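Local coordinates for protein alginate lyase, family PL7 (Zobellia galactanivorans, PDB 4BE3) that probably cleaves alginate, the polyuronate of brown algal cell walls, as an exolytic polysaccharide lyase of family PL7, at residues G79-H90 against A182-V193; Y255-Q263 against Y295-L305. All coordinates share one frame; numbering follows the deposited sequence. Where two conformers were deposited one is given.

Interaction 1: G79-H90 against A182-V193; sequences GGKLNATLKVQH and ALGEEFSYEINV
The methyl of A84 sits as a small bump beneath the ring of Y189, its CB 3.7 Å from the ring centroid and displaced toward the hydroxyl end, where CZ is nearest. Y189 reaches over because CG lies between the backbone N and the carbonyl carbon (chi1 62°), which folds the ring across the neighbouring strand; a small residue such as alanine suits this place, its lone methyl fitting close under the ring. L82 closes the edge of the same ring, CD2 touching CE1 in the ring plane. Two residues along each strand, L86 and F187 repeat the pattern with a bulkier aliphatic bump: L86 CG rides over the F187 face, 4.1 Å from its centroid, while its CD2 also meets Y189 CD2, filling the notch between the two rings. This apolar side faces the core of the jelly roll, where I123 of the opposing sheet packs on Y189, whose hydroxyl is hydrogen-bonded to V107 O.

Strands 80-90 and 187-193 run antiparallel in one sheet, with hydrogen-bonded pairs at G80-V193, L82-I191, A84-Y189 and L86-F187 and non-hydrogen-bonded pairs between them. Ahead of strand 187-193, the type II turn from A182 to E185 brings G184 N into a 2.7 Å hydrogen bond with V88 O.

The other side is polar. T85 and S188, both short, join OG1 to OG in a 2.9 Å hydrogen bond, either able to donate. K81 NZ and E190 OE1, 4.6 Å apart, are joined through a water, and the lysine also bonds S309. K87 likewise reaches E186 through water. The chemistry is thus two-sided: aromatic and aliphatic groups seal the interior, while across these strands opposite charges meet through water and direct salt bridges tie K87 to E41 and E186 to K301 on other strands.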
loop_
_atom_site.group_PDB
_atom_site.type_symbol
_atom_site.label_atom_id
_atom_site.label_comp_id
_atom_site.label_asym_id
_atom_site.label_seq_id
_atom_site.Cartn_x
_atom_site.Cartn_y
_atom_site.Cartn_z
ATOM N N GLY A 79 2.891 5.490 2.408
ATOM C CA GLY A 79 3.818 6.025 1.308
ATOM C C GLY A 79 3.641 5.449 -0.024
ATOM O O GLY A 79 2.758 4.572 -0.269
ATOM N N GLY A 80 4.419 6.025 -0.982
ATOM C CA GLY A 80 4.305 5.557 -2.336
ATOM C C GLY A 80 5.206 6.485 -3.181
ATOM O O GLY A 80 5.503 7.611 -2.732
ATOM N N LYS A 81 5.583 6.017 -4.326
ATOM C CA LYS A 81 6.471 6.838 -5.230
ATOM C C LYS A 81 6.003 6.691 -6.597
ATOM O O LYS A 81 5.655 5.567 -7.116
ATOM C CB LYS A 81 7.906 6.292 -5.087
ATOM C CG LYS A 81 8.889 7.124 -5.923
ATOM C CD LYS A 81 10.299 6.474 -5.961
ATOM C CE LYS A 81 10.903 6.497 -4.573
ATOM N NZ LYS A 81 12.281 5.863 -4.632
ATOM N N LEU A 82 5.965 7.840 -7.337
ATOM C CA LEU A 82 5.605 7.817 -8.700
ATOM C C LEU A 82 6.753 8.521 -9.469
ATOM O O LEU A 82 7.171 9.624 -9.075
ATOM C CB LEU A 82 4.311 8.639 -8.942
ATOM C CG LEU A 82 3.976 8.913 -10.401
ATOM C CD1 LEU A 82 3.595 7.552 -11.160
ATOM C CD2 LEU A 82 2.675 9.813 -10.399
ATOM N N ASN A 83 7.284 7.896 -10.520
ATOM C CA ASN A 83 8.263 8.526 -11.403
ATOM C C ASN A 83 7.718 8.644 -12.780
ATOM O O ASN A 83 7.207 7.647 -13.351
ATOM C CB ASN A 83 9.523 7.571 -11.507
ATOM C CG ASN A 83 10.455 7.737 -10.307
ATOM O OD1 ASN A 83 11.298 8.672 -10.300
ATOM N ND2 ASN A 83 10.212 7.070 -9.285
ATOM N N ALA A 84 7.841 9.841 -13.417
ATOM C CA ALA A 84 7.427 9.981 -14.735
ATOM C C ALA A 84 8.434 10.759 -15.597
ATOM O O ALA A 84 9.136 11.600 -15.111
ATOM C CB ALA A 84 6.087 10.742 -14.815
ATOM N N THR A 85 8.543 10.431 -16.870
ATOM C CA THR A 85 9.316 11.272 -17.813
ATOM C C THR A 85 8.384 11.544 -18.934
ATOM O O THR A 85 7.770 10.610 -19.516
ATOM C CB THR A 85 10.566 10.496 -18.325
ATOM O OG1 THR A 85 11.443 10.312 -17.171
ATOM C CG2 THR A 85 11.276 11.310 -19.316
ATOM N N LEU A 86 8.305 12.803 -19.374
ATOM C CA LEU A 86 7.183 13.150 -20.289
ATOM C C LEU A 86 7.538 14.421 -21.082
ATOM O O LEU A 86 8.569 15.022 -20.779
ATOM C CB LEU A 86 5.896 13.469 -19.434
ATOM C CG LEU A 86 6.078 14.721 -18.480
ATOM C CD1 LEU A 86 4.703 15.391 -18.384
ATOM C CD2 LEU A 86 6.476 14.253 -17.069
ATOM N N LYS A 87 6.730 14.790 -22.079
ATOM C CA LYS A 87 6.825 16.133 -22.686
ATOM C C LYS A 87 5.431 16.508 -22.958
ATOM O O LYS A 87 4.592 15.661 -23.342
ATOM C CB LYS A 87 7.760 16.152 -23.882
ATOM C CG LYS A 87 7.399 15.118 -24.958
ATOM C CD LYS A 87 8.570 15.010 -25.932
ATOM C CE LYS A 87 8.097 14.131 -27.122
ATOM N NZ LYS A 87 9.302 14.117 -28.017
ATOM N N VAL A 88 5.100 17.806 -22.736
ATOM C CA VAL A 88 3.805 18.288 -23.066
ATOM C C VAL A 88 3.870 18.740 -24.471
ATOM O O VAL A 88 4.760 19.507 -24.841
ATOM C CB VAL A 88 3.397 19.453 -22.100
ATOM C CG1 VAL A 88 2.042 20.053 -22.508
ATOM C CG2 VAL A 88 3.338 18.912 -20.641
ATOM N N GLN A 89 2.866 18.289 -25.273
ATOM C CA GLN A 89 2.858 18.556 -26.737
ATOM C C GLN A 89 1.846 19.667 -26.992
ATOM O O GLN A 89 1.964 20.289 -28.024
ATOM C CB GLN A 89 2.446 17.341 -27.565
ATOM C CG GLN A 89 3.538 16.232 -27.397
ATOM C CD GLN A 89 4.849 16.580 -28.120
ATOM O OE1 GLN A 89 5.396 17.609 -27.911
ATOM N NE2 GLN A 89 5.379 15.674 -28.950
ATOM N N HIS A 90 0.840 19.880 -26.131
ATOM C CA HIS A 90 -0.135 20.856 -26.510
ATOM C C HIS A 90 -0.936 21.262 -25.286
ATOM O O HIS A 90 -1.204 20.390 -24.481
ATOM C CB HIS A 90 -1.123 20.258 -27.548
ATOM C CG HIS A 90 -1.884 21.340 -28.270
ATOM N ND1 HIS A 90 -3.068 21.889 -27.810
ATOM C CD2 HIS A 90 -1.522 22.040 -29.418
ATOM C CE1 HIS A 90 -3.490 22.836 -28.740
ATOM N NE2 HIS A 90 -2.536 22.927 -29.707
ATOM N N ALA A 182 9.767 24.270 -23.028
ATOM C CA ALA A 182 9.028 24.336 -24.319
ATOM C C ALA A 182 8.032 23.150 -24.488
ATOM O O ALA A 182 8.221 22.076 -23.895
ATOM C CB ALA A 182 10.102 24.337 -25.495
ATOM N N LEU A 183 7.034 23.307 -25.316
ATOM C CA LEU A 183 6.323 22.097 -25.811
ATOM C C LEU A 183 7.281 21.193 -26.457
ATOM O O LEU A 183 8.201 21.635 -27.182
ATOM C CB LEU A 183 5.217 22.478 -26.857
ATOM C CG LEU A 183 4.126 23.423 -26.260
ATOM C CD1 LEU A 183 3.177 23.727 -27.390
ATOM C CD2 LEU A 183 3.386 22.698 -25.059
ATOM N N GLY A 184 7.132 19.888 -26.177
ATOM C CA GLY A 184 7.976 18.925 -26.884
ATOM C C GLY A 184 9.316 18.781 -26.160
ATOM O O GLY A 184 10.191 18.003 -26.626
ATOM N N GLU A 185 9.505 19.473 -25.039
ATOM C CA GLU A 185 10.784 19.376 -24.285
ATOM C C GLU A 185 10.630 18.373 -23.112
ATOM O O GLU A 185 9.740 18.546 -22.270
ATOM C CB GLU A 185 11.187 20.722 -23.705
ATOM C CG GLU A 185 12.540 20.676 -23.011
ATOM C CD GLU A 185 13.106 22.067 -22.645
ATOM O OE1 GLU A 185 12.398 23.117 -22.790
ATOM O OE2 GLU A 185 14.307 22.137 -22.345
ATOM N N GLU A 186 11.489 17.330 -23.046
ATOM C CA GLU A 186 11.381 16.317 -22.013
ATOM C C GLU A 186 11.642 16.837 -20.625
ATOM O O GLU A 186 12.615 17.550 -20.411
ATOM C CB GLU A 186 12.419 15.197 -22.309
ATOM C CG GLU A 186 12.014 14.465 -23.530
ATOM C CD GLU A 186 12.739 13.112 -23.791
ATOM O OE1 GLU A 186 13.068 12.383 -22.875
ATOM O OE2 GLU A 186 12.890 12.781 -24.970
ATOM N N PHE A 187 10.829 16.414 -19.618
ATOM C CA PHE A 187 11.244 16.626 -18.226
ATOM C C PHE A 187 10.709 15.427 -17.398
ATOM O O PHE A 187 9.883 14.638 -17.920
ATOM C CB PHE A 187 10.699 17.991 -17.653
ATOM C CG PHE A 187 9.195 18.131 -17.669
ATOM C CD1 PHE A 187 8.575 18.533 -18.848
ATOM C CD2 PHE A 187 8.465 17.857 -16.506
ATOM C CE1 PHE A 187 7.162 18.733 -18.863
ATOM C CE2 PHE A 187 7.042 18.066 -16.500
ATOM C CZ PHE A 187 6.407 18.525 -17.672
ATOM N N SER A 188 11.271 15.298 -16.197
ATOM C CA SER A 188 10.902 14.199 -15.291
ATOM C C SER A 188 10.384 14.782 -13.993
ATOM O O SER A 188 10.882 15.810 -13.561
ATOM C CB SER A 188 12.214 13.410 -15.010
ATOM O OG SER A 188 12.540 12.822 -16.318
ATOM N N TYR A 189 9.516 14.048 -13.272
ATOM C CA TYR A 189 9.180 14.356 -11.935
ATOM C C TYR A 189 9.219 13.021 -11.152
ATOM O O TYR A 189 9.057 11.895 -11.728
ATOM C CB TYR A 189 7.817 15.070 -11.806
ATOM C CG TYR A 189 6.640 14.308 -12.257
ATOM C CD1 TYR A 189 6.090 13.275 -11.383
ATOM C CD2 TYR A 189 5.911 14.693 -13.362
ATOM C CE1 TYR A 189 4.896 12.568 -11.726
ATOM C CE2 TYR A 189 4.687 13.984 -13.750
ATOM C CZ TYR A 189 4.222 12.910 -12.893
ATOM O OH TYR A 189 3.025 12.326 -13.287
ATOM N N GLU A 190 9.449 13.191 -9.890
ATOM C CA GLU A 190 9.221 12.090 -8.933
ATOM C C GLU A 190 8.479 12.610 -7.773
ATOM O O GLU A 190 8.877 13.670 -7.188
ATOM C CB GLU A 190 10.621 11.601 -8.454
ATOM C CG GLU A 190 10.501 10.434 -7.396
ATOM C CD GLU A 190 11.882 9.957 -6.958
ATOM O OE1 GLU A 190 12.570 9.254 -7.682
ATOM O OE2 GLU A 190 12.360 10.462 -5.892
ATOM N N ILE A 191 7.407 11.898 -7.372
ATOM C CA ILE A 191 6.707 12.249 -6.155
ATOM C C ILE A 191 6.995 11.014 -5.201
ATOM O O ILE A 191 6.508 9.928 -5.505
ATOM C CB ILE A 191 5.224 12.278 -6.343
ATOM C CG1 ILE A 191 4.908 13.332 -7.510
ATOM C CG2 ILE A 191 4.481 12.648 -4.955
ATOM C CD1 ILE A 191 3.393 13.265 -7.912
ATOM N N ASN A 192 7.788 11.278 -4.171
ATOM C CA ASN A 192 8.193 10.180 -3.214
ATOM C C ASN A 192 7.629 10.461 -1.862
ATOM O O ASN A 192 8.092 11.402 -1.143
ATOM C CB ASN A 192 9.740 10.206 -3.233
ATOM C CG ASN A 192 10.301 9.252 -2.155
ATOM O OD1 ASN A 192 9.578 8.308 -1.797
ATOM N ND2 ASN A 192 11.476 9.527 -1.596
ATOM N N VAL A 193 6.579 9.743 -1.457
ATOM C CA VAL A 193 5.983 10.012 -0.132
ATOM C C VAL A 193 6.519 8.904 0.776
ATOM O O VAL A 193 6.273 7.736 0.485
ATOM C CB VAL A 193 4.436 9.951 -0.144
ATOM C CG1 VAL A 193 3.896 10.174 1.272
ATOM C CG2 VAL A 193 3.931 11.143 -1.128
HETATM O O HOH W 1 13.703 7.238 -6.498
HETATM O O HOH W 2 11.884 14.092 -27.127
HETATM O O HOH W 3 9.768 16.776 -28.982
HETATM O O HOH W 4 7.272 19.704 -22.327
#

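Interaction 2: Y255-Q263 against Y295-L305; sequences YFKLGAYNQ and YAEVWFKEATL. With SRT (S,R meso-tartaric acid), chain C.
L258 lays its CD2 methyl over the centre of the F300 ring, 3.5 Å from the centroid and only 11° off the ring normal, a CH-pi contact in which CG also meets CE2. With CG anti to the backbone N (chi1 176°), the leucine drops straight from its strand toward the ring, and its other branch, CD1, reaches A303 CB at 3.6 Å. At the ring edge G259 O lies in plane, 3.6 Å from F300 CE1. No hydrogen bond crosses, as expected where the two sheets of a PL7 beta-jelly roll are packed through their side chains. Both chains turn a corner, at G259 and at K301, and the positive phi of G259 suits glycine. With F300 cut back to alanine, the CD2 methyl of L258 would probably lose the ring face that supports it, and a gap would open between the sheets. Further apolar pairs fill the flanks: the small A260 CB on V298 CG2, and F256 CD2 against L305 CD2 at 3.6 Å. On the reverse side of strand 255-258, Y255 OH shares a 2.6 Å hydrogen bond with tartrate O2, and K257 NZ, also salt-bridged to E67, donates to tartrate O11 and O3.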
loop_
_atom_site.group_PDB
_atom_site.type_symbol
_atom_site.label_atom_id
_atom_site.label_comp_id
_atom_site.label_asym_id
_atom_site.label_seq_id
_atom_site.Cartn_x
_atom_site.Cartn_y
_atom_site.Cartn_z
ATOM N N TYR A 255 -4.276 8.149 -3.773
ATOM C CA TYR A 255 -3.659 7.373 -4.784
ATOM C C TYR A 255 -3.062 8.276 -5.852
ATOM O O TYR A 255 -3.443 9.479 -5.913
ATOM C CB TYR A 255 -4.644 6.384 -5.446
ATOM C CG TYR A 255 -5.898 7.037 -5.998
ATOM C CD1 TYR A 255 -7.024 7.168 -5.190
ATOM C CD2 TYR A 255 -5.979 7.456 -7.358
ATOM C CE1 TYR A 255 -8.216 7.695 -5.714
ATOM C CE2 TYR A 255 -7.143 7.998 -7.876
ATOM C CZ TYR A 255 -8.254 8.134 -7.043
ATOM O OH TYR A 255 -9.432 8.663 -7.513
ATOM N N PHE A 256 -2.127 7.760 -6.601
ATOM C CA PHE A 256 -1.535 8.597 -7.691
ATOM C C PHE A 256 -2.386 8.657 -8.879
ATOM O O PHE A 256 -3.193 7.737 -9.175
ATOM C CB PHE A 256 -0.178 8.025 -8.178
ATOM C CG PHE A 256 0.923 8.188 -7.148
ATOM C CD1 PHE A 256 1.321 9.442 -6.820
ATOM C CD2 PHE A 256 1.584 7.080 -6.530
ATOM C CE1 PHE A 256 2.393 9.685 -5.919
ATOM C CE2 PHE A 256 2.724 7.261 -5.674
ATOM C CZ PHE A 256 3.074 8.594 -5.297
ATOM N N LYS A 257 -2.246 9.748 -9.685
ATOM C CA LYS A 257 -2.833 9.815 -11.026
ATOM C C LYS A 257 -1.818 10.429 -11.983
ATOM O O LYS A 257 -0.913 11.176 -11.548
ATOM C CB LYS A 257 -4.072 10.774 -11.023
ATOM C CG LYS A 257 -5.106 10.314 -9.957
ATOM C CD LYS A 257 -6.503 10.994 -10.218
ATOM C CE LYS A 257 -7.049 10.167 -11.407
ATOM N NZ LYS A 257 -8.164 10.826 -12.137
ATOM N N LEU A 258 -1.952 10.096 -13.237
ATOM C CA LEU A 258 -0.918 10.514 -14.220
ATOM C C LEU A 258 -1.625 10.566 -15.527
ATOM O O LEU A 258 -2.387 9.581 -15.913
ATOM C CB LEU A 258 0.156 9.400 -14.237
ATOM C CG LEU A 258 1.272 9.621 -15.272
ATOM C CD1 LEU A 258 2.621 9.008 -14.684
ATOM C CD2 LEU A 258 1.022 8.942 -16.617
ATOM N N GLY A 259 -1.282 11.586 -16.380
ATOM C CA GLY A 259 -1.808 11.619 -17.762
ATOM C C GLY A 259 -2.007 13.105 -18.175
ATOM O O GLY A 259 -1.063 13.908 -17.947
ATOM N N ALA A 260 -3.182 13.410 -18.774
ATOM C CA ALA A 260 -3.501 14.787 -19.189
ATOM C C ALA A 260 -4.834 15.175 -18.567
ATOM O O ALA A 260 -5.892 14.814 -19.084
ATOM C CB ALA A 260 -3.553 14.852 -20.700
ATOM N N TYR A 261 -4.783 15.959 -17.484
ATOM C CA TYR A 261 -6.027 16.402 -16.820
ATOM C C TYR A 261 -6.071 17.875 -17.222
ATOM O O TYR A 261 -5.288 18.706 -16.684
ATOM C CB TYR A 261 -5.771 16.232 -15.309
ATOM C CG TYR A 261 -6.898 16.768 -14.413
ATOM C CD1 TYR A 261 -8.203 16.981 -14.903
ATOM C CD2 TYR A 261 -6.603 16.977 -13.032
ATOM C CE1 TYR A 261 -9.220 17.380 -13.985
ATOM C CE2 TYR A 261 -7.612 17.378 -12.164
ATOM C CZ TYR A 261 -8.858 17.563 -12.638
ATOM O OH TYR A 261 -9.827 17.959 -11.727
ATOM N N ASN A 262 -6.934 18.168 -18.149
ATOM C CA ASN A 262 -6.951 19.526 -18.822
ATOM C C ASN A 262 -7.492 20.521 -17.861
ATOM O O ASN A 262 -8.585 20.318 -17.400
ATOM C CB ASN A 262 -7.848 19.430 -20.002
ATOM C CG ASN A 262 -7.603 20.607 -20.992
ATOM O OD1 ASN A 262 -6.904 21.563 -20.613
ATOM N ND2 ASN A 262 -8.113 20.493 -22.186
ATOM N N GLN A 263 -6.770 21.636 -17.553
ATOM C CA GLN A 263 -7.427 22.563 -16.643
ATOM C C GLN A 263 -8.013 23.726 -17.451
ATOM O O GLN A 263 -8.563 24.636 -16.834
ATOM C CB GLN A 263 -6.345 23.245 -15.801
ATOM C CG GLN A 263 -5.486 22.169 -15.077
ATOM C CD GLN A 263 -6.321 21.409 -14.053
ATOM O OE1 GLN A 263 -6.604 20.140 -14.267
ATOM N NE2 GLN A 263 -6.705 22.014 -12.997
ATOM N N TYR A 295 -7.464 21.724 -26.771
ATOM C CA TYR A 295 -7.182 20.445 -26.101
ATOM C C TYR A 295 -5.807 20.455 -25.501
ATOM O O TYR A 295 -4.978 21.392 -25.728
ATOM C CB TYR A 295 -7.223 19.291 -27.159
ATOM C CG TYR A 295 -6.146 19.385 -28.210
ATOM C CD1 TYR A 295 -6.309 20.159 -29.338
ATOM C CD2 TYR A 295 -4.956 18.646 -28.074
ATOM C CE1 TYR A 295 -5.344 20.229 -30.348
ATOM C CE2 TYR A 295 -3.942 18.729 -29.086
ATOM C CZ TYR A 295 -4.169 19.503 -30.196
ATOM O OH TYR A 295 -3.199 19.547 -31.194
ATOM N N ALA A 296 -5.536 19.390 -24.674
ATOM C CA ALA A 296 -4.217 19.278 -24.158
ATOM C C ALA A 296 -3.720 17.886 -24.549
ATOM O O ALA A 296 -4.521 16.976 -24.743
ATOM C CB ALA A 296 -4.323 19.324 -22.593
ATOM N N GLU A 297 -2.418 17.740 -24.651
ATOM C CA GLU A 297 -1.882 16.489 -25.077
ATOM C C GLU A 297 -0.497 16.285 -24.465
ATOM O O GLU A 297 0.360 17.194 -24.509
ATOM C CB GLU A 297 -1.715 16.561 -26.636
ATOM C CG GLU A 297 -1.094 15.186 -27.166
ATOM C CD GLU A 297 -1.010 15.161 -28.681
ATOM O OE1 GLU A 297 -1.857 15.880 -29.326
ATOM O OE2 GLU A 297 -0.134 14.461 -29.286
ATOM N N VAL A 298 -0.267 15.152 -23.818
ATOM C CA VAL A 298 0.956 15.016 -22.993
ATOM C C VAL A 298 1.468 13.561 -23.358
ATOM O O VAL A 298 0.613 12.639 -23.415
ATOM C CB VAL A 298 0.582 14.983 -21.515
ATOM C CG1 VAL A 298 1.871 14.860 -20.642
ATOM C CG2 VAL A 298 -0.142 16.353 -21.077
ATOM N N TRP A 299 2.774 13.439 -23.570
ATOM C CA TRP A 299 3.346 12.143 -23.949
ATOM C C TRP A 299 4.239 11.659 -22.889
ATOM O O TRP A 299 5.019 12.426 -22.341
ATOM C CB TRP A 299 4.175 12.344 -25.183
ATOM C CG TRP A 299 3.434 12.646 -26.432
ATOM C CD1 TRP A 299 2.081 13.089 -26.638
ATOM C CD2 TRP A 299 4.005 12.571 -27.733
ATOM N NE1 TRP A 299 1.858 13.261 -27.986
ATOM C CE2 TRP A 299 2.982 12.983 -28.680
ATOM C CE3 TRP A 299 5.299 12.225 -28.207
ATOM C CZ2 TRP A 299 3.218 13.013 -30.085
ATOM C CZ3 TRP A 299 5.525 12.259 -29.623
ATOM C CH2 TRP A 299 4.524 12.690 -30.516
ATOM N N PHE A 300 4.150 10.383 -22.507
ATOM C CA PHE A 300 5.003 9.920 -21.445
ATOM C C PHE A 300 5.864 8.842 -21.979
ATOM O O PHE A 300 5.358 7.954 -22.758
ATOM C CB PHE A 300 4.156 9.273 -20.319
ATOM C CG PHE A 300 3.442 10.288 -19.451
ATOM C CD1 PHE A 300 2.301 10.912 -19.944
ATOM C CD2 PHE A 300 3.995 10.563 -18.184
ATOM C CE1 PHE A 300 1.626 11.814 -19.132
ATOM C CE2 PHE A 300 3.296 11.533 -17.372
ATOM C CZ PHE A 300 2.193 12.167 -17.917
ATOM N N LYS A 301 7.110 8.824 -21.579
ATOM C CA LYS A 301 7.866 7.606 -22.016
ATOM C C LYS A 301 8.184 6.713 -20.811
ATOM O O LYS A 301 8.704 5.597 -20.940
ATOM C CB LYS A 301 9.131 8.014 -22.728
ATOM C CG LYS A 301 10.102 8.700 -21.891
ATOM C CD LYS A 301 11.267 8.688 -22.842
ATOM C CE LYS A 301 12.587 8.769 -22.157
ATOM N NZ LYS A 301 13.517 9.392 -23.159
ATOM N N GLU A 302 7.957 7.204 -19.624
ATOM C CA GLU A 302 8.178 6.312 -18.465
ATOM C C GLU A 302 7.142 6.727 -17.440
ATOM O O GLU A 302 6.814 7.978 -17.293
ATOM C CB GLU A 302 9.547 6.572 -17.897
ATOM C CG GLU A 302 9.505 6.054 -16.413
ATOM C CD GLU A 302 10.853 5.722 -15.725
ATOM O OE1 GLU A 302 11.827 6.430 -15.957
ATOM O OE2 GLU A 302 10.927 4.744 -14.874
ATOM N N ALA A 303 6.493 5.742 -16.775
ATOM C CA ALA A 303 5.525 6.014 -15.661
ATOM C C ALA A 303 5.748 4.777 -14.763
ATOM O O ALA A 303 5.366 3.635 -15.152
ATOM C CB ALA A 303 4.118 6.056 -16.186
ATOM N N THR A 304 6.318 4.963 -13.590
ATOM C CA THR A 304 6.617 3.827 -12.684
ATOM C C THR A 304 6.062 4.111 -11.336
ATOM O O THR A 304 6.425 5.162 -10.764
ATOM C CB THR A 304 8.169 3.709 -12.596
ATOM O OG1 THR A 304 8.545 3.456 -13.969
ATOM C CG2 THR A 304 8.664 2.475 -11.767
ATOM N N LEU A 305 5.415 3.109 -10.727
ATOM C CA LEU A 305 4.983 3.174 -9.324
ATOM C C LEU A 305 5.928 2.402 -8.473
ATOM O O LEU A 305 6.365 1.302 -8.909
ATOM C CB LEU A 305 3.553 2.595 -9.213
ATOM C CG LEU A 305 2.522 3.377 -10.032
ATOM C CD1 LEU A 305 1.234 2.604 -10.265
ATOM C CD2 LEU A 305 2.158 4.673 -9.088
HETATM O O1 SRT C . -11.501 12.826 -9.296
HETATM O O11 SRT C . -9.324 12.203 -9.732
HETATM C C1 SRT C . -10.562 12.067 -9.664
HETATM C C2 SRT C . -10.803 10.735 -10.287
HETATM O O2 SRT C . -10.016 9.610 -9.836
HETATM C C3 SRT C . -11.979 10.603 -11.220
HETATM O O3 SRT C . -11.211 11.045 -12.258
HETATM C C4 SRT C . -12.613 9.296 -11.391
HETATM O O4 SRT C . -12.443 8.623 -12.401
HETATM O O41 SRT C . -13.211 8.780 -10.448
#

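Interaction 1 joins two neighbours within one sheet, whereas interaction 2 spans the interior to the sheet that carries the tartrate pocket. Their centres lie 8 Å apart, and strands 80-90 and 295-306 are adjacent: T85 O and K301 N, 2.8 Å apart, are probably hydrogen-bonded, as are N83 O and T304 N at the same distance. L86 packs on V298 and F300, and L82 on F256, so the apolar side of interaction 1 continues into the core of interaction 2. The pocket opens on the far side of strand 255-258; from the L82 side chain the tartrate is about 12 Å away, in a site that probably overlaps the alginate-binding cleft, as in other PL7 lyases.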